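Local atomic coordinates of beta-glucosidase (Chaetomella raphigera, PDB entry 6JXG), a protein that probably hydrolyses terminal, non-reducing beta-D-glucosyl residues with release of beta-D-glucose, as a secreted family 3 glycoside hydrolase of cellulose breakdown. Residues I334-N339 with Y575-T580; E430-F435 with S472-V477; I436-G441 with G452-L457; I481-P486 with I501-V506; S524-L529 with S627-A632. One frame throughout, in Å; residues are numbered along the deposited sequence.

Interactions 1 to 4 all reach one six-stranded mixed sheet of the family 3 C-terminal domain. Interactions 2 and 3 use the two ends of strand 431-438, and their centres lie about 25 Å apart. Interaction 4 pairs the neighbouring strands 477-483 and 498-503. It touches interaction 3, where Arg454 NH1 is 2.9 Å from Pro486 O, and interaction 1, where Val335 O is 2.8 Å from Trp503 N. Interaction 1 lies on the edge strand 335-339. Its loop also touches interaction 5 (centres about 8 Å apart), where the domain meets the fibronectin type III-like domain. The mannose is a glycan attached within interaction 2, not a substrate.

Interaction 1 of 5, residues I334-N339 with Y575-T580; sequences IVLLTN and YGLSYT
Leu336 and Leu577 fit together at the middle of this contact. CG of Leu336 stands anti to its backbone N (chi1 -174°), which turns the branch to the loop. There its CD2 rests 4.0 Å from Leu577 CB. The same methyl reaches Tyr579, where Leu336 CD2 is 3.7 Å from Tyr579 CE1. The two side chains cross at about a right angle, and the methyl lies in the hollow between Leu577 and the tyrosine. Leu577 sends its own bump back. Its CD1 lies 3.7 Å from Leu337 O and reaches along the backbone to CA of Thr338.

At the other end, CG1 of Val335 sits over the backbone of Tyr575 and Gly576. A side chain on Gly576 would be tight against it. The Tyr575 ring lies beside Leu337, with Leu337 CD2 3.9 Å from Tyr575 CE1. Its hydroxyl donates a 2.7 Å hydrogen bond from Tyr575 OH to Leu337 O. That oxygen lies at the ring edge, in its plane, while the donor is tilted 28° from the carbonyl plane.

Leu577 N gives a straight bond to Leu336 O, 2.9 Å and 166°. One water links Leu336 N to Leu577 O, and a second links Asn339 ND2 to Ser578 O. The OD1 atom of Asn339 accepts from Leu344 N. Tyr579 OH is bonded to Ile518 O. A classic beta bulge sets Leu337 and Thr338 together opposite Ile501 in the edge strand of the mixed sheet, and the 575-580 loop lies against that strand.

Interaction 2 of 5, residues E430-F435 with S472-V477; sequences ETAIVF and SASKNV. With MAN (alpha-D-mannopyranose), chain E.
Ala432 and Val477 form a parallel beta bridge between neighbouring strands of the mixed sheet in the family 3 C-terminal domain. The bond is from Ala432 N to Asn476 O, 3.0 Å long and nearly along the C=O axis. Two CA-H...O contacts flank it. Thr431 CA approaches the same Asn476 oxygen, and Val477 CA lies 3.3 Å from Ala432 O.

Beyond the bridge, the valines meet obliquely by single methyls, with Val434 CG1 3.8 Å from Val477 CG1. The first of these methyls lies between its own backbone N and carbonyl carbon (chi1 54°), and this turns it to Val477. Val470 of helix 463-471 packs on Ala432, Val434 and Val477.

Further out, Ser474 positions the turn that leads into Val477. Its OG accepts a 3.0 Å bond from Asn476 N, which makes an ST turn. Asn476 then lies beside the start of the other segment, with Asn476 CB 3.8 Å from Thr431 OG1.

That oxygen carries an O-linked mannose. Neighbouring residues contact the sugar and probably limit its movement. The Asn476 amide carbon CG lies near MAN C3, and Ala343 O is also hydrogen-bonded to the sugar. Glu430 extends beyond CG to reach it, and OE1 of Glu430 accepts a 3.1 Å hydrogen bond from O2 of the mannose.

Interaction 3 of 5, residues I436-G441 with G452-L457; sequences ITADSG and GDRNSL
Arg454 lies along the backbone of the 436-441 segment, and its side chain makes several of the contacts. From CB, the chain sets out with CG anti to the carbonyl carbon (chi1 -62°). CG then comes down between two residues. Arg454 CG is 3.4 Å from Asp439 O and 3.6 Å from Ser440 CB. CD follows the same carbonyl, with Arg454 CD 3.5 Å from Asp439 O. The chain bends at chi3 (-76°), which takes the guanidinium along the strand end.

NE gives its hydrogen to a water, 2.9 Å from Arg454 NE. That water donates in turn to Ser440 OG, so the two side chains are joined through it. Ser440 OG is also bonded to Gly121 O. NH1 lies 4.1 Å from the Ala438 methyl carbon CB and is hydrogen-bonded to Pro486 O. NH2 is bonded to Pro118 O. Leu457 CD2 sits over one face of the guanidinium, offset toward the rim.

Past the arginine the segments meet through their backbones. Gly441 N donates a straight but rather long bond to Gly452 O, 3.2 Å and 173°. The positive phi of Gly452 favours glycine there. Ser440 CB packs on the same carbonyl oxygen, 3.4 Å from Gly452 O.

The contact joins the end of strand 431-438 and the residues after it to the loop between strand 450-451 and helix 463-471. The buried guanidinium is met by the carbonyl oxygens of Pro118 and Pro486 and by a water. These neutral dipoles probably help to stabilise its positive charge in the buried setting.

Interaction 4 of 5, residues I481-P486 with I501-V506; sequences INSVGP and IVWAGV
Ile481 bonds through both its backbone N and O to the 501-506 segment. Ile481 N donates to Val502 O at 2.9 Å, and Ala504 N donates to Ile481 O at 2.8 Å. This is the parallel pairing of a beta-alpha-beta unit, strand 477-483, helix 490-493 and strand 498-503, in the mixed sheet of the C-terminal domain. The strand axes lie 27° apart.

Where the strands part, one water fills in. It donates to Ile481 O and accepts from Ser483 N and Gly505 N. It also sits 3.1 Å above the plane of the Trp503 ring, over its centre. Gly505 has a positive phi (71°), which favours glycine at this turn. Asn482 ND2 is bonded to Asp358 OD2. With chi1 at 173°, Ser483 OG points away from N, beside the carbonyl carbon, and donates to Gly485 O on a lone pair, in the carbonyl plane.

Trp503 carries the packing. Ile481 crosses it obliquely, with Ile481 CG2 3.8 Å from Trp503 CZ3, and Ile481 CD1 touches the same part of the ring. Ser483 CB lies near Trp503 CH2. The indole NE1 is bonded to Tyr531 OH. Without the indole of Trp503, as with an alanine here, the water would lose the ring beneath it, a gap is likely to open beside Ile481, and the Tyr531 hydroxyl would probably lose this donor. Farther along, Val484 and Val506 meet through their CG1 methyls. At the ring edge, near its plane, Gly485 O lies 3.3 Å from Trp503 CZ2.

Interaction 5 of 5, residues S524-L529 with S627-A632; sequences SPSGKL and SGAEVA
Lys528 and Glu630 form a salt bridge between the two segments, with Lys528 NZ 2.9 Å from Glu630 OE2. The ammonium comes to the syn side of that oxygen, 19° out of the carboxylate plane. The lysine turns at chi2 (-73°) to bring NZ there, and the side chains cross at about a right angle. Lys528 NZ also bonds to Gly576 O, and Glu630 OE1 to Tyr584 OH. A methionine in place of Lys528 would probably leave the Glu630 carboxylate without its charged mate and Gly576 O without this donor. Among the serines, Ser526 OG turns to Lys655 NZ and the Ser524 hydroxyl is bonded to Ser578.

Waters carry the backbone contacts. One joins Ser524 O to Ala629 N, and another donates to Pro525 O and Ala629 O. The contact links the C-terminal domain to strand 628-637 of the fibronectin type III-like domain, and the two segments run in nearly the same direction, 9° apart end to end.

Packing is made by carbon atoms. The lysine stem slides past Val631 in the opposite direction, with Lys528 CG 3.7 Å from Val631 CB. Ser526 CB lies 3.9 Å from Ala629 CB. Against a carbonyl instead, Ser524 CB lies 3.3 Å from Ser627 O.

Interaction 1 of 5, residues I334-N339 with Y575-T580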
# COMPACT_ATOMS: atom_id res chain seq x y z
N ILE A 334 3.38 1.48 14.12
CA ILE A 334 4.38 0.67 14.84
C ILE A 334 3.74 -0.58 15.44
O ILE A 334 2.69 -0.48 16.00
CB ILE A 334 5.09 1.50 15.89
CG1 ILE A 334 5.93 2.62 15.20
CG2 ILE A 334 5.96 0.62 16.76
CD1 ILE A 334 6.66 3.55 16.18
N VAL A 335 4.38 -1.74 15.33
CA VAL A 335 3.87 -2.93 15.92
C VAL A 335 4.85 -3.39 17.00
O VAL A 335 6.02 -3.62 16.71
CB VAL A 335 3.69 -4.04 14.87
CG1 VAL A 335 3.10 -5.28 15.53
CG2 VAL A 335 2.82 -3.54 13.74
N LEU A 336 4.39 -3.49 18.24
CA LEU A 336 5.19 -4.10 19.28
C LEU A 336 5.14 -5.61 19.22
O LEU A 336 4.06 -6.19 19.35
CB LEU A 336 4.72 -3.57 20.66
CG LEU A 336 5.50 -3.94 21.94
CD1 LEU A 336 6.95 -3.43 21.90
CD2 LEU A 336 4.80 -3.48 23.24
N LEU A 337 6.31 -6.26 19.02
CA LEU A 337 6.36 -7.72 18.87
C LEU A 337 6.65 -8.53 20.12
O LEU A 337 6.07 -9.61 20.32
CB LEU A 337 7.35 -8.17 17.75
CG LEU A 337 6.98 -7.68 16.33
CD1 LEU A 337 8.08 -8.13 15.32
CD2 LEU A 337 5.63 -8.18 15.82
N THR A 338 7.53 -8.02 20.96
CA THR A 338 7.83 -8.66 22.26
C THR A 338 8.07 -7.55 23.24
O THR A 338 8.50 -6.48 22.85
CB THR A 338 9.12 -9.56 22.25
OG1 THR A 338 10.25 -8.77 21.94
CG2 THR A 338 9.06 -10.61 21.19
N ASN A 339 7.81 -7.81 24.52
CA ASN A 339 8.10 -6.87 25.57
C ASN A 339 8.09 -7.61 26.92
O ASN A 339 7.04 -7.89 27.45
CB ASN A 339 6.99 -5.82 25.58
CG ASN A 339 7.28 -4.67 26.51
OD1 ASN A 339 8.40 -4.47 26.94
ND2 ASN A 339 6.26 -3.90 26.86
N TYR A 575 -1.22 -9.71 14.30
CA TYR A 575 -0.62 -9.62 15.65
C TYR A 575 0.02 -8.28 16.02
O TYR A 575 0.77 -7.62 15.25
CB TYR A 575 0.41 -10.76 15.80
CG TYR A 575 1.24 -10.73 17.05
CD1 TYR A 575 2.47 -10.13 17.04
CD2 TYR A 575 0.82 -11.40 18.20
CE1 TYR A 575 3.25 -10.14 18.16
CE2 TYR A 575 1.63 -11.43 19.32
CZ TYR A 575 2.84 -10.79 19.28
OH TYR A 575 3.67 -10.74 20.35
N GLY A 576 -0.18 -7.90 17.27
CA GLY A 576 0.54 -6.76 17.81
C GLY A 576 0.27 -6.69 19.30
O GLY A 576 -0.84 -6.98 19.70
N LEU A 577 1.30 -6.36 20.09
CA LEU A 577 1.14 -6.14 21.49
C LEU A 577 0.76 -4.68 21.80
O LEU A 577 0.77 -3.83 20.92
CB LEU A 577 2.43 -6.49 22.26
CG LEU A 577 2.83 -7.94 22.15
CD1 LEU A 577 4.11 -8.07 22.99
CD2 LEU A 577 1.85 -9.01 22.65
N SER A 578 0.40 -4.44 23.05
CA SER A 578 0.09 -3.13 23.56
C SER A 578 0.78 -3.00 24.92
O SER A 578 1.37 -3.95 25.38
CB SER A 578 -1.41 -3.06 23.67
OG SER A 578 -1.85 -1.93 24.34
N TYR A 579 0.74 -1.83 25.54
CA TYR A 579 1.23 -1.66 26.91
C TYR A 579 0.07 -1.98 27.84
O TYR A 579 0.28 -1.95 29.04
CB TYR A 579 1.68 -0.23 27.16
CG TYR A 579 2.95 0.16 26.43
CD1 TYR A 579 3.88 -0.80 26.00
CD2 TYR A 579 3.19 1.47 26.12
CE1 TYR A 579 5.06 -0.43 25.34
CE2 TYR A 579 4.36 1.83 25.47
CZ TYR A 579 5.29 0.89 25.08
OH TYR A 579 6.43 1.34 24.44
N THR A 580 -1.15 -2.21 27.31
CA THR A 580 -2.21 -2.87 28.07
C THR A 580 -2.69 -4.18 27.50
O THR A 580 -2.08 -4.74 26.61
CB THR A 580 -3.61 -2.22 28.02
OG1 THR A 580 -3.84 -1.31 26.92
CG2 THR A 580 -4.09 -1.92 29.26
O HOH W 1 1.55 -3.01 18.51
O HOH W 2 3.49 -5.06 26.38

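Interaction 2 of 5, residues E430-F435 with S472-V477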
# COMPACT_ATOMS: atom_id res chain seq x y z
N GLU A 430 23.06 0.86 31.10
CA GLU A 430 22.09 -0.01 31.75
C GLU A 430 21.21 -0.75 30.72
O GLU A 430 20.79 -1.89 30.89
CB GLU A 430 21.15 0.82 32.58
CG GLU A 430 21.68 1.48 33.82
CD GLU A 430 20.55 1.69 34.82
OE1 GLU A 430 19.35 1.82 34.40
OE2 GLU A 430 20.86 1.68 36.02
N THR A 431 20.99 -0.10 29.60
CA THR A 431 20.02 -0.58 28.59
C THR A 431 20.55 -0.12 27.28
O THR A 431 21.05 1.00 27.18
CB THR A 431 18.64 0.04 28.86
OG1 THR A 431 18.12 -0.55 30.05
CG2 THR A 431 17.59 -0.32 27.72
N ALA A 432 20.40 -0.96 26.26
CA ALA A 432 20.86 -0.69 24.88
C ALA A 432 19.73 -0.80 23.89
O ALA A 432 19.03 -1.82 23.89
CB ALA A 432 21.90 -1.71 24.49
N ILE A 433 19.56 0.21 23.05
CA ILE A 433 18.59 0.16 21.95
C ILE A 433 19.39 0.11 20.65
O ILE A 433 20.25 1.00 20.39
CB ILE A 433 17.68 1.41 21.88
CG1 ILE A 433 17.15 1.81 23.28
CG2 ILE A 433 16.61 1.18 20.85
CD1 ILE A 433 16.30 3.07 23.37
N VAL A 434 19.15 -0.97 19.89
CA VAL A 434 19.87 -1.26 18.71
C VAL A 434 18.88 -1.20 17.50
O VAL A 434 17.79 -1.75 17.55
CB VAL A 434 20.62 -2.62 18.81
CG1 VAL A 434 19.71 -3.77 19.18
CG2 VAL A 434 21.37 -2.95 17.54
N PHE A 435 19.34 -0.57 16.42
CA PHE A 435 18.52 -0.15 15.29
C PHE A 435 19.02 -0.88 14.06
O PHE A 435 20.18 -0.74 13.65
CB PHE A 435 18.66 1.38 15.10
CG PHE A 435 18.05 2.20 16.21
CD1 PHE A 435 16.76 2.72 16.09
CD2 PHE A 435 18.71 2.39 17.39
CE1 PHE A 435 16.19 3.44 17.12
CE2 PHE A 435 18.13 3.13 18.42
CZ PHE A 435 16.86 3.64 18.29
N SER A 472 25.46 -9.69 23.63
CA SER A 472 26.61 -10.27 24.26
C SER A 472 27.18 -9.41 25.38
O SER A 472 27.90 -9.94 26.22
CB SER A 472 27.72 -10.59 23.20
OG SER A 472 28.47 -9.40 22.86
N ALA A 473 26.84 -8.13 25.44
CA ALA A 473 27.44 -7.21 26.39
C ALA A 473 26.42 -6.45 27.22
O ALA A 473 26.77 -5.52 27.94
CB ALA A 473 28.32 -6.26 25.65
N SER A 474 25.14 -6.80 27.07
CA SER A 474 24.07 -6.16 27.82
C SER A 474 23.04 -7.19 28.29
O SER A 474 22.74 -8.13 27.57
CB SER A 474 23.36 -5.05 26.97
OG SER A 474 22.22 -4.51 27.62
N LYS A 475 22.44 -6.92 29.46
CA LYS A 475 21.36 -7.69 29.99
C LYS A 475 20.01 -7.17 29.53
O LYS A 475 18.99 -7.82 29.80
CB LYS A 475 21.28 -7.57 31.51
CG LYS A 475 22.57 -7.80 32.25
CD LYS A 475 22.75 -9.29 32.45
CE LYS A 475 24.09 -9.51 33.13
NZ LYS A 475 24.38 -10.95 33.13
N ASN A 476 19.97 -5.99 28.91
CA ASN A 476 18.68 -5.33 28.62
C ASN A 476 18.75 -4.67 27.27
O ASN A 476 19.18 -3.52 27.17
CB ASN A 476 18.27 -4.28 29.66
CG ASN A 476 17.97 -4.89 31.00
OD1 ASN A 476 16.93 -5.53 31.20
ND2 ASN A 476 18.91 -4.78 31.90
N VAL A 477 18.28 -5.39 26.27
CA VAL A 477 18.35 -4.91 24.91
C VAL A 477 16.98 -4.69 24.33
O VAL A 477 16.16 -5.60 24.30
CB VAL A 477 19.09 -5.93 24.03
CG1 VAL A 477 19.21 -5.41 22.59
CG2 VAL A 477 20.47 -6.26 24.63
C1 MAN E . 17.24 0.37 30.68
C2 MAN E . 17.38 -0.40 32.01
C3 MAN E . 16.49 -1.63 32.16
C4 MAN E . 15.07 -1.34 31.69
C5 MAN E . 15.23 -0.88 30.26
C6 MAN E . 13.90 -0.76 29.56
O2 MAN E . 16.99 0.52 32.97
O3 MAN E . 16.48 -1.92 33.54
O4 MAN E . 14.20 -2.48 31.77
O5 MAN E . 15.91 0.36 30.23
O6 MAN E . 13.11 0.25 30.15

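Interaction 3 of 5, residues I436-G441 with G452-L457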
# COMPACT_ATOMS: atom_id res chain seq x y z
N ILE A 436 18.14 -1.66 13.45
CA ILE A 436 18.44 -2.45 12.30
C ILE A 436 17.37 -2.26 11.25
O ILE A 436 16.23 -1.86 11.56
CB ILE A 436 18.64 -3.95 12.63
CG1 ILE A 436 17.39 -4.58 13.28
CG2 ILE A 436 19.84 -4.11 13.53
CD1 ILE A 436 17.35 -6.09 13.32
N THR A 437 17.71 -2.65 10.03
CA THR A 437 16.84 -2.42 8.84
C THR A 437 16.74 -3.56 7.86
O THR A 437 17.52 -4.53 7.88
CB THR A 437 17.38 -1.21 8.02
OG1 THR A 437 18.74 -1.50 7.63
CG2 THR A 437 17.36 0.04 8.84
N ALA A 438 15.78 -3.46 6.95
CA ALA A 438 15.81 -4.19 5.72
C ALA A 438 15.12 -3.35 4.64
O ALA A 438 14.09 -2.77 4.91
CB ALA A 438 15.16 -5.56 5.85
N ASP A 439 15.71 -3.29 3.44
CA ASP A 439 15.25 -2.39 2.42
C ASP A 439 15.02 -3.10 1.11
O ASP A 439 15.43 -4.23 0.91
CB ASP A 439 16.30 -1.23 2.28
CG ASP A 439 15.79 0.01 1.62
OD1 ASP A 439 14.55 0.14 1.38
OD2 ASP A 439 16.69 0.91 1.35
N SER A 440 14.33 -2.41 0.20
CA SER A 440 14.10 -2.94 -1.14
C SER A 440 13.46 -1.81 -1.94
O SER A 440 13.12 -0.75 -1.41
CB SER A 440 13.21 -4.22 -1.09
OG SER A 440 11.83 -3.97 -0.77
N GLY A 441 13.22 -2.09 -3.19
CA GLY A 441 12.68 -1.11 -4.10
C GLY A 441 12.37 -1.61 -5.48
O GLY A 441 12.37 -2.83 -5.76
N GLY A 452 16.05 -4.45 -7.02
CA GLY A 452 14.68 -4.34 -6.51
C GLY A 452 14.29 -5.31 -5.41
O GLY A 452 14.09 -4.93 -4.27
N ASP A 453 14.06 -6.57 -5.80
CA ASP A 453 13.70 -7.63 -4.88
C ASP A 453 14.82 -7.97 -3.92
O ASP A 453 15.98 -7.92 -4.29
CB ASP A 453 13.39 -8.93 -5.67
CG ASP A 453 12.19 -8.83 -6.59
OD1 ASP A 453 11.21 -8.08 -6.27
OD2 ASP A 453 12.19 -9.56 -7.63
N ARG A 454 14.45 -8.34 -2.69
CA ARG A 454 15.34 -8.82 -1.69
C ARG A 454 15.77 -10.26 -1.95
O ARG A 454 15.00 -11.09 -2.41
CB ARG A 454 14.72 -8.77 -0.28
CG ARG A 454 14.37 -7.37 0.16
CD ARG A 454 13.85 -7.34 1.56
NE ARG A 454 12.51 -7.79 1.78
CZ ARG A 454 12.08 -8.26 2.95
NH1 ARG A 454 12.90 -8.47 3.99
NH2 ARG A 454 10.82 -8.56 3.10
N ASN A 455 17.02 -10.52 -1.63
CA ASN A 455 17.58 -11.82 -1.92
C ASN A 455 17.44 -12.75 -0.71
O ASN A 455 17.81 -13.91 -0.76
CB ASN A 455 18.98 -11.68 -2.51
CG ASN A 455 20.04 -11.24 -1.51
OD1 ASN A 455 21.19 -10.93 -1.91
ND2 ASN A 455 19.72 -11.25 -0.25
N SER A 456 16.86 -12.26 0.39
CA SER A 456 16.68 -13.07 1.60
C SER A 456 15.67 -12.34 2.43
O SER A 456 15.29 -11.23 2.07
CB SER A 456 17.94 -13.21 2.43
OG SER A 456 18.23 -11.95 3.03
N LEU A 457 15.30 -12.96 3.55
CA LEU A 457 14.45 -12.37 4.60
C LEU A 457 15.27 -12.12 5.91
O LEU A 457 14.76 -12.11 7.05
CB LEU A 457 13.24 -13.25 4.85
CG LEU A 457 12.24 -13.39 3.68
CD1 LEU A 457 11.13 -14.31 4.13
CD2 LEU A 457 11.62 -12.07 3.18
O HOH W 3 10.62 -6.36 0.12

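Interaction 4 of 5, residues I481-P486 with I501-V506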
# COMPACT_ATOMS: atom_id res chain seq x y z
N ILE A 481 13.36 -2.18 14.66
CA ILE A 481 13.55 -2.65 13.34
C ILE A 481 12.77 -1.77 12.38
O ILE A 481 11.55 -1.67 12.54
CB ILE A 481 13.07 -4.08 13.19
CG1 ILE A 481 13.76 -5.02 14.14
CG2 ILE A 481 13.31 -4.61 11.77
CD1 ILE A 481 13.35 -6.49 13.96
N ASN A 482 13.48 -1.15 11.42
CA ASN A 482 12.84 -0.41 10.32
C ASN A 482 12.97 -1.25 9.04
O ASN A 482 14.02 -1.27 8.41
CB ASN A 482 13.50 0.98 10.18
CG ASN A 482 13.12 1.92 11.28
OD1 ASN A 482 11.95 2.45 11.34
ND2 ASN A 482 14.04 2.15 12.19
N SER A 483 11.88 -1.95 8.64
CA SER A 483 11.92 -2.84 7.51
C SER A 483 10.73 -2.69 6.61
O SER A 483 9.61 -2.44 7.06
CB SER A 483 11.92 -4.30 8.01
OG SER A 483 11.80 -5.27 6.97
N VAL A 484 11.02 -2.85 5.32
CA VAL A 484 10.03 -2.85 4.23
C VAL A 484 9.11 -4.03 4.22
O VAL A 484 8.10 -4.02 3.50
CB VAL A 484 10.70 -2.72 2.86
CG1 VAL A 484 11.41 -1.39 2.80
CG2 VAL A 484 11.71 -3.86 2.58
N GLY A 485 9.44 -5.09 4.98
CA GLY A 485 8.64 -6.28 4.95
C GLY A 485 9.10 -7.33 5.91
O GLY A 485 10.06 -7.09 6.62
N PRO A 486 8.46 -8.49 5.89
CA PRO A 486 8.80 -9.59 6.80
C PRO A 486 10.29 -9.88 6.83
O PRO A 486 11.01 -9.80 5.80
CB PRO A 486 8.07 -10.80 6.19
CG PRO A 486 7.01 -10.24 5.32
CD PRO A 486 7.44 -8.89 4.91
N ILE A 501 11.11 -6.08 21.13
CA ILE A 501 11.33 -5.91 19.71
C ILE A 501 10.20 -4.99 19.20
O ILE A 501 9.01 -5.31 19.32
CB ILE A 501 11.34 -7.24 18.96
CG1 ILE A 501 12.45 -8.14 19.47
CG2 ILE A 501 11.58 -7.01 17.49
CD1 ILE A 501 12.42 -9.47 18.79
N VAL A 502 10.60 -3.84 18.65
CA VAL A 502 9.67 -2.87 18.08
C VAL A 502 9.76 -2.90 16.56
O VAL A 502 10.79 -2.57 16.02
CB VAL A 502 10.06 -1.49 18.56
CG1 VAL A 502 9.13 -0.47 17.98
CG2 VAL A 502 10.15 -1.51 20.12
N TRP A 503 8.71 -3.38 15.89
CA TRP A 503 8.63 -3.42 14.44
C TRP A 503 8.10 -2.04 14.00
O TRP A 503 6.87 -1.79 13.92
CB TRP A 503 7.72 -4.57 14.04
CG TRP A 503 7.71 -4.88 12.67
CD1 TRP A 503 6.75 -4.49 11.78
CD2 TRP A 503 8.62 -5.73 11.97
NE1 TRP A 503 7.06 -4.99 10.55
CE2 TRP A 503 8.18 -5.78 10.63
CE3 TRP A 503 9.75 -6.44 12.33
CZ2 TRP A 503 8.86 -6.47 9.67
CZ3 TRP A 503 10.45 -7.12 11.36
CH2 TRP A 503 10.00 -7.14 10.05
N ALA A 504 9.03 -1.15 13.70
CA ALA A 504 8.68 0.27 13.54
C ALA A 504 8.31 0.63 12.10
O ALA A 504 7.79 1.72 11.85
CB ALA A 504 9.87 1.11 13.97
N GLY A 505 8.63 -0.28 11.17
CA GLY A 505 8.30 -0.11 9.75
C GLY A 505 9.11 0.94 9.04
O GLY A 505 10.25 1.21 9.42
N VAL A 506 8.49 1.59 8.04
CA VAL A 506 9.13 2.53 7.15
C VAL A 506 8.13 3.67 6.94
O VAL A 506 7.13 3.53 6.26
CB VAL A 506 9.64 1.89 5.84
CG1 VAL A 506 10.89 1.08 6.12
CG2 VAL A 506 8.62 0.91 5.28
O HOH W 4 9.82 -2.99 10.62

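Interaction 5 of 5, residues S524-L529 with S627-A632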
# COMPACT_ATOMS: atom_id res chain seq x y z
N SER A 524 0.39 4.20 23.80
CA SER A 524 0.56 2.76 23.70
C SER A 524 0.63 2.33 22.22
O SER A 524 -0.14 2.84 21.40
CB SER A 524 -0.60 2.12 24.41
OG SER A 524 -0.50 0.75 24.31
N PRO A 525 1.53 1.38 21.85
CA PRO A 525 1.56 1.01 20.46
C PRO A 525 0.27 0.29 20.13
O PRO A 525 -0.30 -0.45 21.01
CB PRO A 525 2.76 0.09 20.36
CG PRO A 525 2.94 -0.45 21.75
CD PRO A 525 2.59 0.71 22.61
N SER A 526 -0.22 0.52 18.92
CA SER A 526 -1.55 -0.01 18.52
C SER A 526 -1.55 -0.66 17.10
O SER A 526 -2.64 -0.99 16.54
CB SER A 526 -2.62 1.09 18.62
OG SER A 526 -2.38 2.09 17.63
N GLY A 527 -0.37 -0.73 16.46
CA GLY A 527 -0.25 -1.27 15.16
C GLY A 527 -0.38 -2.77 15.22
O GLY A 527 -0.21 -3.32 16.27
N LYS A 528 -0.77 -3.40 14.11
CA LYS A 528 -0.81 -4.89 14.00
C LYS A 528 -0.12 -5.29 12.68
O LYS A 528 -0.24 -4.58 11.64
CB LYS A 528 -2.30 -5.41 13.96
CG LYS A 528 -3.16 -5.02 15.15
CD LYS A 528 -2.78 -5.80 16.39
CE LYS A 528 -3.95 -5.77 17.37
NZ LYS A 528 -3.61 -6.19 18.74
N LEU A 529 0.55 -6.44 12.66
CA LEU A 529 1.23 -6.83 11.44
C LEU A 529 0.26 -6.99 10.27
O LEU A 529 -0.81 -7.60 10.43
CB LEU A 529 1.95 -8.12 11.63
CG LEU A 529 3.18 -8.18 12.51
CD1 LEU A 529 3.62 -9.62 12.58
CD2 LEU A 529 4.32 -7.28 11.98
N SER A 627 -3.88 3.30 29.10
CA SER A 627 -4.73 3.50 27.95
C SER A 627 -4.14 2.83 26.76
O SER A 627 -2.92 2.66 26.66
CB SER A 627 -4.85 4.98 27.64
OG SER A 627 -5.65 5.61 28.62
N GLY A 628 -5.00 2.43 25.84
CA GLY A 628 -4.50 1.80 24.61
C GLY A 628 -5.59 1.64 23.60
O GLY A 628 -6.75 1.59 23.99
N ALA A 629 -5.22 1.48 22.33
CA ALA A 629 -6.18 1.11 21.29
C ALA A 629 -5.98 -0.29 20.84
O ALA A 629 -4.82 -0.76 20.72
CB ALA A 629 -6.07 2.03 20.11
N GLU A 630 -7.07 -0.98 20.64
CA GLU A 630 -7.06 -2.36 20.13
C GLU A 630 -7.68 -2.43 18.74
O GLU A 630 -8.70 -1.79 18.47
CB GLU A 630 -7.84 -3.24 21.10
CG GLU A 630 -8.17 -4.64 20.60
CD GLU A 630 -6.98 -5.56 20.52
OE1 GLU A 630 -7.15 -6.80 20.79
OE2 GLU A 630 -5.90 -5.07 20.14
N VAL A 631 -7.08 -3.23 17.87
CA VAL A 631 -7.61 -3.50 16.54
C VAL A 631 -8.33 -4.84 16.60
O VAL A 631 -7.71 -5.90 16.56
CB VAL A 631 -6.51 -3.53 15.43
CG1 VAL A 631 -7.10 -3.82 14.05
CG2 VAL A 631 -5.79 -2.23 15.38
N ALA A 632 -9.66 -4.79 16.81
CA ALA A 632 -10.47 -6.02 16.75
C ALA A 632 -10.62 -6.46 15.30
O ALA A 632 -10.83 -5.63 14.44
CB ALA A 632 -11.79 -5.80 17.35
O HOH W 5 -2.92 3.23 21.67
O HOH W 6 -2.57 -0.32 22.28
O HOH W 7 -3.81 -2.44 18.59